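Long-range contacts in probable benzoylformate decarboxylase (Rhodococcus jostii, PDB 7ORX), which belongs to the thiamine diphosphate-dependent enzymes and binds thiamine diphosphate as a tetramer: residues Glu9-Ala17 and Phe34-Phe42; Cys134-Ala145 and Val157-Ala168. All coordinates share one frame; numbering follows the deposited sequence.

Overall arrangement
Contacts 1 and 2 both lie in the N-terminal part of the chain and share one six-stranded parallel sheet, a worked example of how an alpha/beta domain is built by laying helices over strands. Contact 1 closes first along the chain, joining helix 7-17 to the turn and loop that lead into strand 43-46; contact 2 follows, joining helix 138-149 to strand 157-162 and the turn beyond it. Their centres lie about 13 Å apart and they touch: helix 7-17 packs on helix 138-149 through Thr-11 and Ile-142, and Trp-166 lies between the contacts, meeting Thr-11 and Phe-34. The side chain of Leu-35 is about 10 Å from a bound thiamine diphosphate.

Contact 1. Residues Glu9-Ala17 and Phe34-Phe42; sequences EVTYELLRA and FLSGMPDDF
Tyr-12 lies across the type I turn from Leu-35 to Met-38 and gives its hydroxyl to a backbone carbonyl: OH donates to Phe-34 O at 2.8 Å, from above the carbonyl plane. The same oxygen also takes a weak bond from Gly-37 N, within the segment. Over one face of the tyrosine ring sit Met-38 CA and Pro-39 CD, each 3.7 Å from the ring centroid, as CH-pi contacts. The Phe-34 ring is nearly parallel to that of Tyr-12 but slid aside, placing Tyr-12 OH over the centre of the Phe-34 ring, whereas Phe-42 receives the tyrosine edge in a T-shaped pair with planes at 83°.

At the more exposed end, Arg-16 holds Asp-41 side-on. NE reaches OD2 of Asp-41 at 2.7 Å, and NH2 reaches its OD1 at 3.0 Å, with the two flat groups only 15° from coplanar. A bend at chi3 (-54°) turns the guanidinium towards the carboxylate, and NH1 adds a longer salt bridge to Glu-13 OE2. Thr-11 OG1, by contrast, is satisfied by Val-7 O. Tyr-12 can thus lie buried among aromatics with its hydroxyl paired, while the two-bond ion pair ties loop to helix.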
loop_
_atom_site.group_PDB
_atom_site.type_symbol
_atom_site.label_atom_id
_atom_site.label_comp_id
_atom_site.label_asym_id
_atom_site.label_seq_id
_atom_site.Cartn_x
_atom_site.Cartn_y
_atom_site.Cartn_z
ATOM N N GLU C 9 -0.899 10.984 -30.092
ATOM C CA GLU C 9 -1.679 12.001 -30.842
ATOM C C GLU C 9 -2.974 12.294 -30.090
ATOM O O GLU C 9 -3.391 13.463 -30.033
ATOM C CB GLU C 9 -1.953 11.535 -32.264
ATOM C CG GLU C 9 -0.689 11.402 -33.096
ATOM C CD GLU C 9 -0.867 10.836 -34.501
ATOM O OE1 GLU C 9 -1.670 9.868 -34.695
ATOM O OE2 GLU C 9 -0.157 11.322 -35.388
ATOM N N VAL C 10 -3.581 11.270 -29.508
ATOM C CA VAL C 10 -4.897 11.441 -28.842
ATOM C C VAL C 10 -4.693 12.129 -27.495
ATOM O O VAL C 10 -5.535 12.978 -27.115
ATOM C CB VAL C 10 -5.624 10.099 -28.688
ATOM C CG1 VAL C 10 -6.910 10.283 -27.903
ATOM C CG2 VAL C 10 -5.917 9.481 -30.031
ATOM N N THR C 11 -3.647 11.725 -26.772
ATOM C CA THR C 11 -3.282 12.289 -25.446
ATOM C C THR C 11 -3.076 13.803 -25.589
ATOM O O THR C 11 -3.729 14.533 -24.847
ATOM C CB THR C 11 -2.059 11.586 -24.852
ATOM O OG1 THR C 11 -2.356 10.201 -24.675
ATOM C CG2 THR C 11 -1.641 12.174 -23.519
ATOM N N TYR C 12 -2.272 14.239 -26.568
ATOM C CA TYR C 12 -1.984 15.673 -26.863
ATOM C C TYR C 12 -3.262 16.393 -27.297
ATOM O O TYR C 12 -3.488 17.514 -26.820
ATOM C CB TYR C 12 -0.846 15.826 -27.866
ATOM C CG TYR C 12 0.525 15.785 -27.232
ATOM C CD1 TYR C 12 0.898 16.741 -26.308
ATOM C CD2 TYR C 12 1.446 14.791 -27.540
ATOM C CE1 TYR C 12 2.147 16.712 -25.704
ATOM C CE2 TYR C 12 2.698 14.744 -26.966
ATOM C CZ TYR C 12 3.059 15.719 -26.039
ATOM O OH TYR C 12 4.298 15.740 -25.446
ATOM N N GLU C 13 -4.130 15.765 -28.084
ATOM C CA GLU C 13 -5.385 16.441 -28.506
ATOM C C GLU C 13 -6.245 16.685 -27.260
ATOM O O GLU C 13 -7.006 17.697 -27.204
ATOM C CB GLU C 13 -6.067 15.641 -29.628
ATOM C CG GLU C 13 -7.393 16.252 -30.092
ATOM C CD GLU C 13 -7.539 16.919 -31.465
ATOM O OE1 GLU C 13 -8.542 16.587 -32.181
ATOM O OE2 GLU C 13 -6.712 17.835 -31.777
ATOM N N LEU C 14 -6.106 15.798 -26.282
ATOM C CA LEU C 14 -6.920 15.808 -25.059
ATOM C C LEU C 14 -6.375 16.864 -24.108
ATOM O O LEU C 14 -7.183 17.661 -23.602
ATOM C CB LEU C 14 -6.873 14.402 -24.469
ATOM C CG LEU C 14 -7.458 14.278 -23.071
ATOM C CD1 LEU C 14 -8.973 14.336 -23.091
ATOM C CD2 LEU C 14 -6.984 13.002 -22.397
ATOM N N LEU C 15 -5.054 16.880 -23.863
ATOM C CA LEU C 15 -4.435 17.882 -22.968
ATOM C C LEU C 15 -4.789 19.275 -23.493
ATOM O O LEU C 15 -5.070 20.130 -22.674
ATOM C CB LEU C 15 -2.923 17.671 -22.925
ATOM C CG LEU C 15 -2.479 16.299 -22.439
ATOM C CD1 LEU C 15 -1.016 16.074 -22.700
ATOM C CD2 LEU C 15 -2.773 16.103 -20.976
ATOM N N ARG C 16 -4.777 19.491 -24.812
ATOM C CA ARG C 16 -5.113 20.813 -25.426
ATOM C C ARG C 16 -6.577 21.128 -25.118
ATOM O O ARG C 16 -6.868 22.263 -24.778
ATOM C CB ARG C 16 -4.895 20.875 -26.945
ATOM C CG ARG C 16 -5.274 22.237 -27.525
ATOM C CD ARG C 16 -5.164 22.457 -29.036
ATOM N NE ARG C 16 -3.839 22.138 -29.543
ATOM C CZ ARG C 16 -3.464 20.958 -30.054
ATOM N NH1 ARG C 16 -4.317 19.958 -30.153
ATOM N NH2 ARG C 16 -2.228 20.781 -30.484
ATOM N N ALA C 17 -7.453 20.139 -25.291
ATOM C CA ALA C 17 -8.913 20.251 -25.089
ATOM C C ALA C 17 -9.189 20.735 -23.663
ATOM O O ALA C 17 -10.114 21.522 -23.478
ATOM C CB ALA C 17 -9.527 18.909 -25.336
ATOM N N PHE C 34 7.352 10.569 -25.230
ATOM C CA PHE C 34 6.200 11.457 -24.949
ATOM C C PHE C 34 6.488 12.851 -25.506
ATOM O O PHE C 34 5.658 13.439 -26.207
ATOM C CB PHE C 34 5.890 11.553 -23.455
ATOM C CG PHE C 34 4.783 12.539 -23.188
ATOM C CD1 PHE C 34 3.519 12.346 -23.737
ATOM C CD2 PHE C 34 5.015 13.695 -22.455
ATOM C CE1 PHE C 34 2.503 13.266 -23.508
ATOM C CE2 PHE C 34 3.994 14.613 -22.231
ATOM C CZ PHE C 34 2.738 14.397 -22.750
ATOM N N LEU C 35 7.652 13.384 -25.176
ATOM C CA LEU C 35 7.996 14.806 -25.444
ATOM C C LEU C 35 8.177 15.012 -26.946
ATOM O O LEU C 35 7.954 16.154 -27.397
ATOM C CB LEU C 35 9.266 15.198 -24.681
ATOM C CG LEU C 35 9.125 15.285 -23.158
ATOM C CD1 LEU C 35 10.436 15.723 -22.498
ATOM C CD2 LEU C 35 7.971 16.203 -22.774
ATOM N N SER C 36 8.551 13.966 -27.692
ATOM C CA SER C 36 8.876 14.082 -29.138
ATOM C C SER C 36 7.626 14.493 -29.932
ATOM O O SER C 36 7.772 15.223 -30.920
ATOM C CB SER C 36 9.510 12.817 -29.677
ATOM O OG SER C 36 8.639 11.698 -29.571
ATOM N N GLY C 37 6.449 14.043 -29.498
ATOM C CA GLY C 37 5.168 14.265 -30.186
ATOM C C GLY C 37 4.491 15.533 -29.717
ATOM O O GLY C 37 3.359 15.800 -30.143
ATOM N N MET C 38 5.149 16.304 -28.860
ATOM C CA MET C 38 4.599 17.562 -28.296
ATOM C C MET C 38 4.362 18.550 -29.443
ATOM O O MET C 38 5.222 18.739 -30.287
ATOM C CB MET C 38 5.610 18.133 -27.316
ATOM C CG MET C 38 5.215 19.414 -26.670
ATOM S SD MET C 38 6.255 19.627 -25.165
ATOM C CE MET C 38 5.600 21.180 -24.571
ATOM N N PRO C 39 3.163 19.150 -29.567
ATOM C CA PRO C 39 2.919 20.197 -30.568
ATOM C C PRO C 39 3.619 21.547 -30.336
ATOM O O PRO C 39 4.213 21.715 -29.304
ATOM C CB PRO C 39 1.401 20.437 -30.472
ATOM C CG PRO C 39 0.881 19.193 -29.807
ATOM C CD PRO C 39 1.949 18.783 -28.818
ATOM N N ASP C 40 3.443 22.488 -31.261
ATOM C CA ASP C 40 4.057 23.836 -31.237
ATOM C C ASP C 40 3.294 24.787 -30.316
ATOM O O ASP C 40 3.957 25.663 -29.780
ATOM C CB ASP C 40 4.192 24.395 -32.655
ATOM C CG ASP C 40 5.308 23.701 -33.423
ATOM O OD1 ASP C 40 6.090 22.971 -32.754
ATOM O OD2 ASP C 40 5.397 23.897 -34.681
ATOM N N ASP C 41 1.981 24.630 -30.124
ATOM C CA ASP C 41 1.188 25.545 -29.248
ATOM C C ASP C 41 1.444 25.226 -27.754
ATOM O O ASP C 41 0.928 25.953 -26.881
ATOM C CB ASP C 41 -0.300 25.569 -29.644
ATOM C CG ASP C 41 -1.008 24.218 -29.653
ATOM O OD1 ASP C 41 -0.479 23.267 -30.309
ATOM O OD2 ASP C 41 -2.094 24.111 -29.002
ATOM N N PHE C 42 2.201 24.169 -27.440
ATOM C CA PHE C 42 2.528 23.741 -26.049
ATOM C C PHE C 42 3.898 24.314 -25.655
ATOM O O PHE C 42 4.801 24.352 -26.534
ATOM C CB PHE C 42 2.637 22.221 -25.927
ATOM C CG PHE C 42 1.346 21.456 -25.820
ATOM C CD1 PHE C 42 0.346 21.594 -26.760
ATOM C CD2 PHE C 42 1.147 20.558 -24.790
ATOM C CE1 PHE C 42 -0.830 20.882 -26.665
ATOM C CE2 PHE C 42 -0.042 19.863 -24.682
ATOM C CZ PHE C 42 -1.025 20.024 -25.622
#

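Contact 2. Residues Cys134-Ala145 and Val157-Ala168; sequences CAEDVPRTINQA and VYVSVPYDDWAA
Helix 138-145 runs antiparallel to strand 157-162, their axes 9.0 Å apart at closest approach and the angle between their N-to-C directions 168°, as expected where a helix returns over the sheet in a beta-alpha-beta unit, here strand 128-130, helix 138-149, strand 157-162. Val-138 faces Val-161, Ile-142 lies by Val-159 and Ala-145 by Val-157. Beyond the strand the chain turns, bringing Asp-165 beside Ala-135, with CA atoms 4.4 Å apart.

No hydrogen bond crosses; the side chains meet mostly through methyl groups. Val-138 and Val-161 reach tip to tip, CG2 of the former lying 3.9 Å from CG1 of the latter. Thr-141 turns its CG2 anti to the backbone N (its OG1 has chi1 -68°), so that this methyl meets Val-159 CG1 at 3.8 Å while OG1 donates to Asp-137 O. Ala-145 CB fits against CG2 of both Val-157 and Val-159. Trp-166 takes Ile-142 CD1 at its ring edge, 4.0 Å from CH2, and has CG1 of Val-161 over one face. At the far end, Ala-135 CB touches Ala-168 CB at 3.5 Å and lies against the Asp-165 carboxylate, whose charge is met by a salt bridge to Arg-104.

Away from the strand, Arg-140 grips Asp-137 with NE and NH2, and its NH1 bonds Gln-144 OE1 and Arg-310 O of a neighbouring subunit. Methyl-lined packing without cross-contact hydrogen bonds therefore joins helix to strand, while the polar Arg-140, Asp-137 and Gln-144 reach neighbouring subunits.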
loop_
_atom_site.group_PDB
_atom_site.type_symbol
_atom_site.label_atom_id
_atom_site.label_comp_id
_atom_site.label_asym_id
_atom_site.label_seq_id
_atom_site.Cartn_x
_atom_site.Cartn_y
_atom_site.Cartn_z
ATOM N N CYS C 134 -2.591 -1.363 -20.127
ATOM C CA CYS C 134 -2.133 -1.468 -21.532
ATOM C C CYS C 134 -2.041 -0.080 -22.173
ATOM O O CYS C 134 -2.663 0.830 -21.700
ATOM C CB CYS C 134 -3.105 -2.325 -22.337
ATOM S SG CYS C 134 -4.826 -1.787 -22.115
ATOM N N ALA C 135 -1.329 0.020 -23.286
ATOM C CA ALA C 135 -1.199 1.251 -24.086
ATOM C C ALA C 135 -2.584 1.811 -24.424
ATOM O O ALA C 135 -2.772 3.004 -24.321
ATOM C CB ALA C 135 -0.380 0.932 -25.314
ATOM N N GLU C 136 -3.536 0.966 -24.803
ATOM C CA GLU C 136 -4.865 1.401 -25.290
ATOM C C GLU C 136 -5.529 2.300 -24.250
ATOM O O GLU C 136 -6.234 3.277 -24.614
ATOM C CB GLU C 136 -5.682 0.146 -25.554
ATOM C CG GLU C 136 -5.137 -0.634 -26.747
ATOM C CD GLU C 136 -5.219 -2.153 -26.630
ATOM O OE1 GLU C 136 -6.106 -2.751 -27.292
ATOM O OE2 GLU C 136 -4.381 -2.731 -25.873
ATOM N N ASP C 137 -5.336 1.951 -22.980
ATOM C CA ASP C 137 -6.060 2.629 -21.880
ATOM C C ASP C 137 -5.313 3.907 -21.440
ATOM O O ASP C 137 -5.714 4.507 -20.432
ATOM C CB ASP C 137 -6.257 1.655 -20.723
ATOM C CG ASP C 137 -7.371 2.070 -19.766
ATOM O OD1 ASP C 137 -8.493 2.423 -20.284
ATOM O OD2 ASP C 137 -7.118 2.041 -18.501
ATOM N N VAL C 138 -4.245 4.325 -22.121
ATOM C CA VAL C 138 -3.472 5.471 -21.631
ATOM C C VAL C 138 -4.299 6.739 -21.791
ATOM O O VAL C 138 -4.456 7.481 -20.830
ATOM C CB VAL C 138 -2.078 5.514 -22.258
ATOM C CG1 VAL C 138 -1.383 6.839 -22.021
ATOM C CG2 VAL C 138 -1.225 4.390 -21.685
ATOM N N PRO C 139 -4.931 7.041 -22.934
ATOM C CA PRO C 139 -5.756 8.247 -23.036
ATOM C C PRO C 139 -6.873 8.338 -21.987
ATOM O O PRO C 139 -7.017 9.339 -21.380
ATOM C CB PRO C 139 -6.315 8.158 -24.463
ATOM C CG PRO C 139 -5.252 7.389 -25.207
ATOM C CD PRO C 139 -4.837 6.328 -24.204
ATOM N N ARG C 140 -7.627 7.285 -21.746
ATOM C CA ARG C 140 -8.784 7.384 -20.796
ATOM C C ARG C 140 -8.234 7.523 -19.374
ATOM O O ARG C 140 -8.793 8.293 -18.595
ATOM C CB ARG C 140 -9.744 6.197 -20.966
ATOM C CG ARG C 140 -11.021 6.285 -20.134
ATOM C CD ARG C 140 -11.570 4.900 -19.747
ATOM N NE ARG C 140 -10.512 4.226 -19.025
ATOM C CZ ARG C 140 -10.217 4.460 -17.727
ATOM N NH1 ARG C 140 -11.002 5.228 -16.981
ATOM N NH2 ARG C 140 -9.171 3.871 -17.167
ATOM N N THR C 141 -7.167 6.806 -19.041
ATOM C CA THR C 141 -6.502 6.933 -17.725
ATOM C C THR C 141 -6.150 8.419 -17.499
ATOM O O THR C 141 -6.374 8.928 -16.412
ATOM C CB THR C 141 -5.290 6.011 -17.621
ATOM O OG1 THR C 141 -5.726 4.656 -17.595
ATOM C CG2 THR C 141 -4.477 6.273 -16.367
ATOM N N ILE C 142 -5.618 9.109 -18.502
ATOM C CA ILE C 142 -5.249 10.540 -18.385
ATOM C C ILE C 142 -6.522 11.375 -18.329
ATOM O O ILE C 142 -6.570 12.273 -17.504
ATOM C CB ILE C 142 -4.277 10.971 -19.488
ATOM C CG1 ILE C 142 -3.019 10.105 -19.409
ATOM C CG2 ILE C 142 -3.925 12.449 -19.367
ATOM C CD1 ILE C 142 -1.941 10.558 -20.334
ATOM N N ASN C 143 -7.532 11.081 -19.104
ATOM C CA ASN C 143 -8.838 11.778 -18.951
ATOM C C ASN C 143 -9.316 11.647 -17.511
ATOM O O ASN C 143 -9.672 12.679 -16.911
ATOM C CB ASN C 143 -9.968 11.257 -19.850
ATOM C CG ASN C 143 -11.118 12.237 -19.855
ATOM O OD1 ASN C 143 -10.900 13.416 -20.069
ATOM N ND2 ASN C 143 -12.324 11.797 -19.582
ATOM N N GLN C 144 -9.330 10.434 -16.967
ATOM C CA GLN C 144 -9.820 10.173 -15.587
ATOM C C GLN C 144 -8.943 10.955 -14.583
ATOM O O GLN C 144 -9.490 11.601 -13.656
ATOM C CB GLN C 144 -9.776 8.674 -15.308
ATOM C CG GLN C 144 -10.004 8.325 -13.862
ATOM C CD GLN C 144 -10.263 6.847 -13.643
ATOM O OE1 GLN C 144 -10.007 5.941 -14.459
ATOM N NE2 GLN C 144 -10.815 6.560 -12.492
ATOM N N ALA C 145 -7.621 10.881 -14.741
ATOM C CA ALA C 145 -6.650 11.628 -13.923
ATOM C C ALA C 145 -7.062 13.098 -13.861
ATOM O O ALA C 145 -7.074 13.648 -12.726
ATOM C CB ALA C 145 -5.250 11.497 -14.474
ATOM N N VAL C 157 -2.716 13.923 -8.722
ATOM C CA VAL C 157 -2.963 12.562 -9.300
ATOM C C VAL C 157 -1.677 12.133 -10.015
ATOM O O VAL C 157 -0.931 13.017 -10.456
ATOM C CB VAL C 157 -4.163 12.626 -10.259
ATOM C CG1 VAL C 157 -5.353 13.215 -9.554
ATOM C CG2 VAL C 157 -3.869 13.496 -11.453
ATOM N N TYR C 158 -1.413 10.844 -10.134
ATOM C CA TYR C 158 -0.164 10.340 -10.728
ATOM C C TYR C 158 -0.499 9.243 -11.727
ATOM O O TYR C 158 -1.295 8.415 -11.419
ATOM C CB TYR C 158 0.723 9.772 -9.636
ATOM C CG TYR C 158 2.066 9.230 -10.057
ATOM C CD1 TYR C 158 3.151 10.053 -10.294
ATOM C CD2 TYR C 158 2.284 7.873 -10.084
ATOM C CE1 TYR C 158 4.398 9.541 -10.619
ATOM C CE2 TYR C 158 3.522 7.339 -10.394
ATOM C CZ TYR C 158 4.594 8.176 -10.642
ATOM O OH TYR C 158 5.806 7.623 -10.952
ATOM N N VAL C 159 0.137 9.271 -12.886
ATOM C CA VAL C 159 -0.065 8.298 -13.979
ATOM C C VAL C 159 1.329 7.902 -14.453
ATOM O O VAL C 159 2.045 8.801 -14.895
ATOM C CB VAL C 159 -0.883 8.925 -15.114
ATOM C CG1 VAL C 159 -1.016 7.937 -16.241
ATOM C CG2 VAL C 159 -2.240 9.395 -14.644
ATOM N N SER C 160 1.693 6.622 -14.379
ATOM C CA SER C 160 3.007 6.114 -14.862
ATOM C C SER C 160 2.767 5.474 -16.214
ATOM O O SER C 160 1.964 4.604 -16.232
ATOM C CB SER C 160 3.623 5.146 -13.848
ATOM O OG SER C 160 4.620 4.304 -14.407
ATOM N N VAL C 161 3.411 5.916 -17.293
ATOM C CA VAL C 161 3.164 5.384 -18.669
ATOM C C VAL C 161 4.471 4.809 -19.224
ATOM O O VAL C 161 5.475 5.531 -19.339
ATOM C CB VAL C 161 2.591 6.464 -19.601
ATOM C CG1 VAL C 161 2.334 5.872 -20.967
ATOM C CG2 VAL C 161 1.378 7.148 -18.998
ATOM N N PRO C 162 4.504 3.489 -19.546
ATOM C CA PRO C 162 5.638 2.872 -20.222
ATOM C C PRO C 162 5.868 3.558 -21.569
ATOM O O PRO C 162 4.901 3.874 -22.268
ATOM C CB PRO C 162 5.225 1.409 -20.406
ATOM C CG PRO C 162 4.184 1.156 -19.350
ATOM C CD PRO C 162 3.504 2.489 -19.157
ATOM N N TYR C 163 7.123 3.802 -21.916
ATOM C CA TYR C 163 7.422 4.783 -22.981
ATOM C C TYR C 163 6.965 4.210 -24.327
ATOM O O TYR C 163 6.556 4.977 -25.206
ATOM C CB TYR C 163 8.871 5.249 -22.857
ATOM C CG TYR C 163 9.972 4.377 -23.391
ATOM C CD1 TYR C 163 10.112 4.090 -24.736
ATOM C CD2 TYR C 163 10.978 3.958 -22.537
ATOM C CE1 TYR C 163 11.189 3.350 -25.199
ATOM C CE2 TYR C 163 12.066 3.232 -22.982
ATOM C CZ TYR C 163 12.172 2.914 -24.315
ATOM O OH TYR C 163 13.268 2.170 -24.656
ATOM N N ASP C 164 6.950 2.888 -24.461
ATOM C CA ASP C 164 6.541 2.206 -25.709
ATOM C C ASP C 164 5.026 2.360 -25.926
ATOM O O ASP C 164 4.557 2.054 -27.037
ATOM C CB ASP C 164 7.033 0.753 -25.738
ATOM C CG ASP C 164 6.513 -0.170 -24.639
ATOM O OD1 ASP C 164 6.500 0.273 -23.448
ATOM O OD2 ASP C 164 6.154 -1.376 -24.975
ATOM N N ASP C 165 4.271 2.842 -24.946
ATOM C CA ASP C 165 2.791 2.945 -25.079
ATOM C C ASP C 165 2.436 4.094 -26.021
ATOM O O ASP C 165 1.391 4.002 -26.662
ATOM C CB ASP C 165 2.099 3.179 -23.738
ATOM C CG ASP C 165 2.008 1.936 -22.864
ATOM O OD1 ASP C 165 2.407 0.816 -23.356
ATOM O OD2 ASP C 165 1.507 2.076 -21.692
ATOM N N TRP C 166 3.280 5.125 -26.104
ATOM C CA TRP C 166 2.941 6.380 -26.820
ATOM C C TRP C 166 2.780 6.109 -28.325
ATOM O O TRP C 166 1.988 6.760 -28.968
ATOM C CB TRP C 166 4.006 7.426 -26.528
ATOM C CG TRP C 166 4.019 7.833 -25.095
ATOM C CD1 TRP C 166 5.027 7.666 -24.190
ATOM C CD2 TRP C 166 2.950 8.478 -24.395
ATOM N NE1 TRP C 166 4.657 8.163 -22.970
ATOM C CE2 TRP C 166 3.395 8.680 -23.065
ATOM C CE3 TRP C 166 1.690 8.931 -24.776
ATOM C CZ2 TRP C 166 2.591 9.277 -22.100
ATOM C CZ3 TRP C 166 0.907 9.555 -23.829
ATOM C CH2 TRP C 166 1.354 9.721 -22.506
ATOM N N ALA C 167 3.533 5.144 -28.834
ATOM C CA ALA C 167 3.644 4.777 -30.256
ATOM C C ALA C 167 2.534 3.786 -30.611
ATOM O O ALA C 167 2.267 3.606 -31.817
ATOM C CB ALA C 167 5.008 4.185 -30.520
ATOM N N ALA C 168 1.873 3.162 -29.637
ATOM C CA ALA C 168 0.821 2.151 -29.917
ATOM C C ALA C 168 -0.391 2.807 -30.588
ATOM O O ALA C 168 -0.608 4.022 -30.382
ATOM C CB ALA C 168 0.422 1.447 -28.642
#